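Local atomic coordinates of regulator of polyketide synthase expression (Bifidobacterium adolescentis, PDB entry 3ONQ), a protein that is of unconfirmed function but probably regulates transcription, binding DNA through a PucR-type C-terminal helix-turn-helix domain. Residues B[181-186]-B[256-261]. Numbering follows the deposited sequence.
Sequences LYRNVY and IGRMRD. With SO4 (sulfate ion), chain R; SO4 (sulfate ion), chain O.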
ATOM      1  N   LEU B 181       0.347  13.434  13.245  1.00 25.14           N
ATOM      2  CA  LEU B 181       0.678  14.844  13.479  1.00 24.45           C
ATOM      3  C   LEU B 181       0.317  15.639  12.236  1.00 27.82           C
ATOM      4  O   LEU B 181      -0.257  16.710  12.328  1.00 25.73           O
ATOM      5  CB  LEU B 181       2.163  15.011  13.816  1.00 23.01           C
ATOM      6  CG  LEU B 181       2.554  14.559  15.220  1.00 25.69           C
ATOM      7  CD1 LEU B 181       4.063  14.298  15.351  1.00 24.25           C
ATOM      8  CD2 LEU B 181       2.066  15.582  16.243  1.00 27.55           C
ATOM      9  N   TYR B 182       0.621  15.085  11.067  1.00 27.17           N
ATOM     10  CA  TYR B 182       0.299  15.758   9.814  1.00 23.84           C
ATOM     11  C   TYR B 182      -1.214  15.845   9.590  1.00 32.77           C
ATOM     12  O   TYR B 182      -1.765  16.930   9.402  1.00 33.22           O
ATOM     13  CB  TYR B 182       0.970  15.045   8.635  1.00 21.77           C
ATOM     14  CG  TYR B 182       0.742  15.722   7.297  1.00 27.22           C
ATOM     15  CD1 TYR B 182       1.138  17.039   7.082  1.00 27.65           C
ATOM     16  CD2 TYR B 182       0.148  15.039   6.245  1.00 28.77           C
ATOM     17  CE1 TYR B 182       0.940  17.659   5.850  1.00 30.51           C
ATOM     18  CE2 TYR B 182      -0.050  15.649   5.008  1.00 29.19           C
ATOM     19  CZ  TYR B 182       0.345  16.957   4.818  1.00 32.51           C
ATOM     20  OH  TYR B 182       0.146  17.563   3.593  1.00 32.38           O
ATOM     21  N   ARG B 183      -1.881  14.696   9.631  1.00 30.01           N
ATOM     22  CA  ARG B 183      -3.290  14.604   9.277  1.00 29.44           C
ATOM     23  C   ARG B 183      -4.226  15.120  10.349  1.00 30.65           C
ATOM     24  O   ARG B 183      -5.160  15.857  10.047  1.00 29.76           O
ATOM     25  CB  ARG B 183      -3.682  13.163   8.949  1.00 28.19           C
ATOM     26  CG  ARG B 183      -2.915  12.543   7.810  1.00 38.32           C
ATOM     27  CD  ARG B 183      -3.264  13.217   6.505  1.00 48.81           C
ATOM     28  NE  ARG B 183      -2.627  12.579   5.356  1.00 50.98           N
ATOM     29  CZ  ARG B 183      -2.752  13.019   4.106  1.00 51.99           C
ATOM     30  NH1 ARG B 183      -3.489  14.100   3.860  1.00 46.89           N
ATOM     31  NH2 ARG B 183      -2.145  12.386   3.108  1.00 49.92           N
ATOM     32  N   ASN B 184      -3.998  14.711  11.591  1.00 27.26           N
ATOM     33  CA  ASN B 184      -4.968  14.966  12.648  1.00 23.05           C
ATOM     34  C   ASN B 184      -4.728  16.254  13.417  1.00 31.14           C
ATOM     35  O   ASN B 184      -5.587  16.687  14.175  1.00 31.95           O
ATOM     36  CB  ASN B 184      -5.017  13.816  13.648  1.00 28.54           C
ATOM     37  CG  ASN B 184      -5.446  12.503  13.008  1.00 33.44           C
ATOM     38  OD1 ASN B 184      -6.019  12.491  11.924  1.00 33.13           O
ATOM     39  ND2 ASN B 184      -5.157  11.397  13.677  1.00 25.88           N
ATOM     40  N   VAL B 185      -3.555  16.851  13.258  1.00 24.14           N
ATOM     41  CA  VAL B 185      -3.285  18.093  13.970  1.00 25.80           C
ATOM     42  C   VAL B 185      -3.035  19.228  12.978  1.00 30.43           C
ATOM     43  O   VAL B 185      -3.853  20.149  12.865  1.00 31.27           O
ATOM     44  CB  VAL B 185      -2.121  17.932  14.977  1.00 31.87           C
ATOM     45  CG1 VAL B 185      -1.954  19.197  15.806  1.00 32.08           C
ATOM     46  CG2 VAL B 185      -2.381  16.741  15.887  1.00 23.35           C
ATOM     47  N   TYR B 186      -1.931  19.144  12.235  1.00 24.57           N
ATOM     48  CA  TYR B 186      -1.557  20.196  11.288  1.00 25.37           C
ATOM     49  C   TYR B 186      -2.630  20.475  10.243  1.00 30.67           C
ATOM     50  O   TYR B 186      -3.049  21.617  10.072  1.00 29.66           O
ATOM     51  CB  TYR B 186      -0.238  19.848  10.607  1.00 28.74           C
ATOM     52  CG  TYR B 186       0.117  20.702   9.408  1.00 31.28           C
ATOM     53  CD1 TYR B 186       0.761  21.931   9.558  1.00 26.77           C
ATOM     54  CD2 TYR B 186      -0.166  20.265   8.116  1.00 27.78           C
ATOM     55  CE1 TYR B 186       1.109  22.707   8.439  1.00 30.57           C
ATOM     56  CE2 TYR B 186       0.170  21.023   7.012  1.00 32.71           C
ATOM     57  CZ  TYR B 186       0.805  22.240   7.170  1.00 37.01           C
ATOM     58  OH  TYR B 186       1.125  22.968   6.042  1.00 39.64           O
ATOM     59  N   ILE B 256       6.296  19.262  11.207  1.00 24.05           N
ATOM     60  CA  ILE B 256       5.957  18.156  10.308  1.00 24.53           C
ATOM     61  C   ILE B 256       5.222  18.675   9.075  1.00 22.55           C
ATOM     62  O   ILE B 256       5.629  18.424   7.941  1.00 20.82           O
ATOM     63  CB  ILE B 256       5.073  17.097  11.013  1.00 29.51           C
ATOM     64  CG1 ILE B 256       5.838  16.426  12.148  1.00 28.29           C
ATOM     65  CG2 ILE B 256       4.627  16.023  10.024  1.00 26.97           C
ATOM     66  CD1 ILE B 256       7.048  15.707  11.663  1.00 27.16           C
ATOM     67  N   GLY B 257       4.135  19.412   9.306  1.00 25.15           N
ATOM     68  CA  GLY B 257       3.347  19.980   8.227  1.00 27.57           C
ATOM     69  C   GLY B 257       4.138  20.853   7.264  1.00 35.09           C
ATOM     70  O   GLY B 257       4.031  20.695   6.044  1.00 31.23           O
ATOM     71  N   ARG B 258       4.934  21.776   7.801  1.00 26.76           N
ATOM     72  CA  ARG B 258       5.714  22.686   6.956  1.00 30.79           C
ATOM     73  C   ARG B 258       6.765  21.976   6.115  1.00 32.75           C
ATOM     74  O   ARG B 258       6.939  22.289   4.943  1.00 35.83           O
ATOM     75  CB  ARG B 258       6.370  23.777   7.791  1.00 26.00           C
ATOM     76  CG  ARG B 258       5.396  24.845   8.192  1.00 23.53           C
ATOM     77  CD  ARG B 258       5.973  25.797   9.238  1.00 30.47           C
ATOM     78  NE  ARG B 258       5.046  26.900   9.499  1.00 40.25           N
ATOM     79  CZ  ARG B 258       4.870  27.471  10.689  1.00 43.20           C
ATOM     80  NH1 ARG B 258       5.571  27.057  11.742  1.00 37.70           N
ATOM     81  NH2 ARG B 258       3.995  28.458  10.824  1.00 43.61           N
HETATM   82  N   MSE B 259       7.465  21.022   6.716  1.00 27.38           N
HETATM   83  CA  MSE B 259       8.444  20.231   5.983  1.00 27.85           C
HETATM   84  C   MSE B 259       7.770  19.409   4.895  1.00 28.73           C
HETATM   85  O   MSE B 259       8.332  19.207   3.826  1.00 31.46           O
HETATM   86  CB  MSE B 259       9.204  19.310   6.932  1.00 24.42           C
HETATM   87  CG  MSE B 259      10.017  20.083   7.947  1.00 26.46           C
HETATM   88 SE   MSE B 259      11.140  18.985   9.069  0.82 31.96          SE
HETATM   89  CE  MSE B 259       9.788  17.870   9.980  1.00 22.73           C
ATOM     90  N   ARG B 260       6.557  18.942   5.165  1.00 27.60           N
ATOM     91  CA  ARG B 260       5.862  18.093   4.199  1.00 31.34           C
ATOM     92  C   ARG B 260       5.267  18.874   3.024  1.00 33.18           C
ATOM     93  O   ARG B 260       5.277  18.408   1.885  1.00 38.34           O
ATOM     94  CB  ARG B 260       4.775  17.282   4.893  1.00 33.34           C
ATOM     95  CG  ARG B 260       4.190  16.213   3.999  1.00 41.05           C
ATOM     96  CD  ARG B 260       3.664  15.053   4.814  1.00 48.52           C
ATOM     97  NE  ARG B 260       2.822  14.195   3.990  1.00 57.97           N
ATOM     98  CZ  ARG B 260       2.208  13.101   4.426  1.00 52.96           C
ATOM     99  NH1 ARG B 260       2.347  12.719   5.693  1.00 38.82           N
ATOM    100  NH2 ARG B 260       1.459  12.389   3.590  1.00 51.87           N
ATOM    101  N   ASP B 261       4.770  20.071   3.302  1.00 33.85           N
ATOM    102  CA  ASP B 261       4.044  20.856   2.309  1.00 38.95           C
ATOM    103  C   ASP B 261       4.906  21.833   1.508  1.00 46.33           C
ATOM    104  O   ASP B 261       4.452  22.381   0.508  1.00 54.14           O
ATOM    105  CB  ASP B 261       2.896  21.618   2.980  1.00 33.78           C
ATOM    106  CG  ASP B 261       1.730  20.716   3.334  1.00 33.00           C
ATOM    107  OD1 ASP B 261       1.748  19.538   2.918  1.00 36.88           O
ATOM    108  OD2 ASP B 261       0.796  21.182   4.013  1.00 45.70           O
TER
HETATM  109  S   SO4 R 265       2.948  28.432   6.893  1.00 80.83           S
HETATM  110  O1  SO4 R 265       3.118  29.277   8.073  1.00 72.29           O
HETATM  111  O2  SO4 R 265       1.769  28.843   6.126  1.00 81.24           O
HETATM  112  O3  SO4 R 265       4.141  28.527   6.055  1.00 86.52           O
HETATM  113  O4  SO4 R 265       2.784  27.049   7.324  1.00 84.25           O
HETATM  114  S   SO4 O 261      -6.431   7.661  12.819  1.00 97.43           S
HETATM  115  O1  SO4 O 261      -6.819   7.994  14.189  1.00 95.93           O
HETATM  116  O2  SO4 O 261      -7.619   7.599  11.972  1.00104.60           O
HETATM  117  O3  SO4 O 261      -5.535   8.684  12.283  1.00 97.25           O
HETATM  118  O4  SO4 O 261      -5.760   6.365  12.813  1.00 96.18           O
HETATM  119  O   HOH W   1      -1.793  20.028   3.717  1.00 31.67           O
HETATM  120  O   HOH W   2      -0.029  10.160   3.679  1.00 46.64           O
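Tyr182 and Gly257, the pair whose CA atoms come nearest, mark where helix 175-190 crosses the C-terminal helix 244-261, the local axes 9.7 Å apart at -120°. Helix 244-261 contributes to the PucR-type helix-turn-helix domain, and the last turns of this helix pack here against helix 175-190. Tyr182 is the knob, set in a hole made by Ile256, Gly257, Arg260 and Asp261. Turning CG away from the backbone N sends its ring across to helix 244-261, where the extended Arg260 chain covers one face: CD of Arg260 stands 3.6 Å from the ring centroid, and the guanidinium, tilted 15° from the ring plane, lies over the CD2-CE2 side. Glu179, one turn back, takes Arg260 NH1 and Arg183 NE in salt bridges, which probably eases the closeness of the two guanidinium groups; a water joins their NH2 atoms. Tyr186 lays its ring squarely against the backbone of Gly257, whose CA sits 3.2 Å from the ring centroid; a CB there would collide with the ring. Asp261 grips both phenols: Tyr182 OH reaches the syn lone pair of OD1 at 2.6 Å. A phenylalanine in place of Tyr182 would probably leave OD1 without this donor, and the water bridging to OD2 without its phenol partner. Tyr186 OH donates to Asp261 OD2 at 2.7 Å, arriving on the anti side, 29° out of the carboxylate plane.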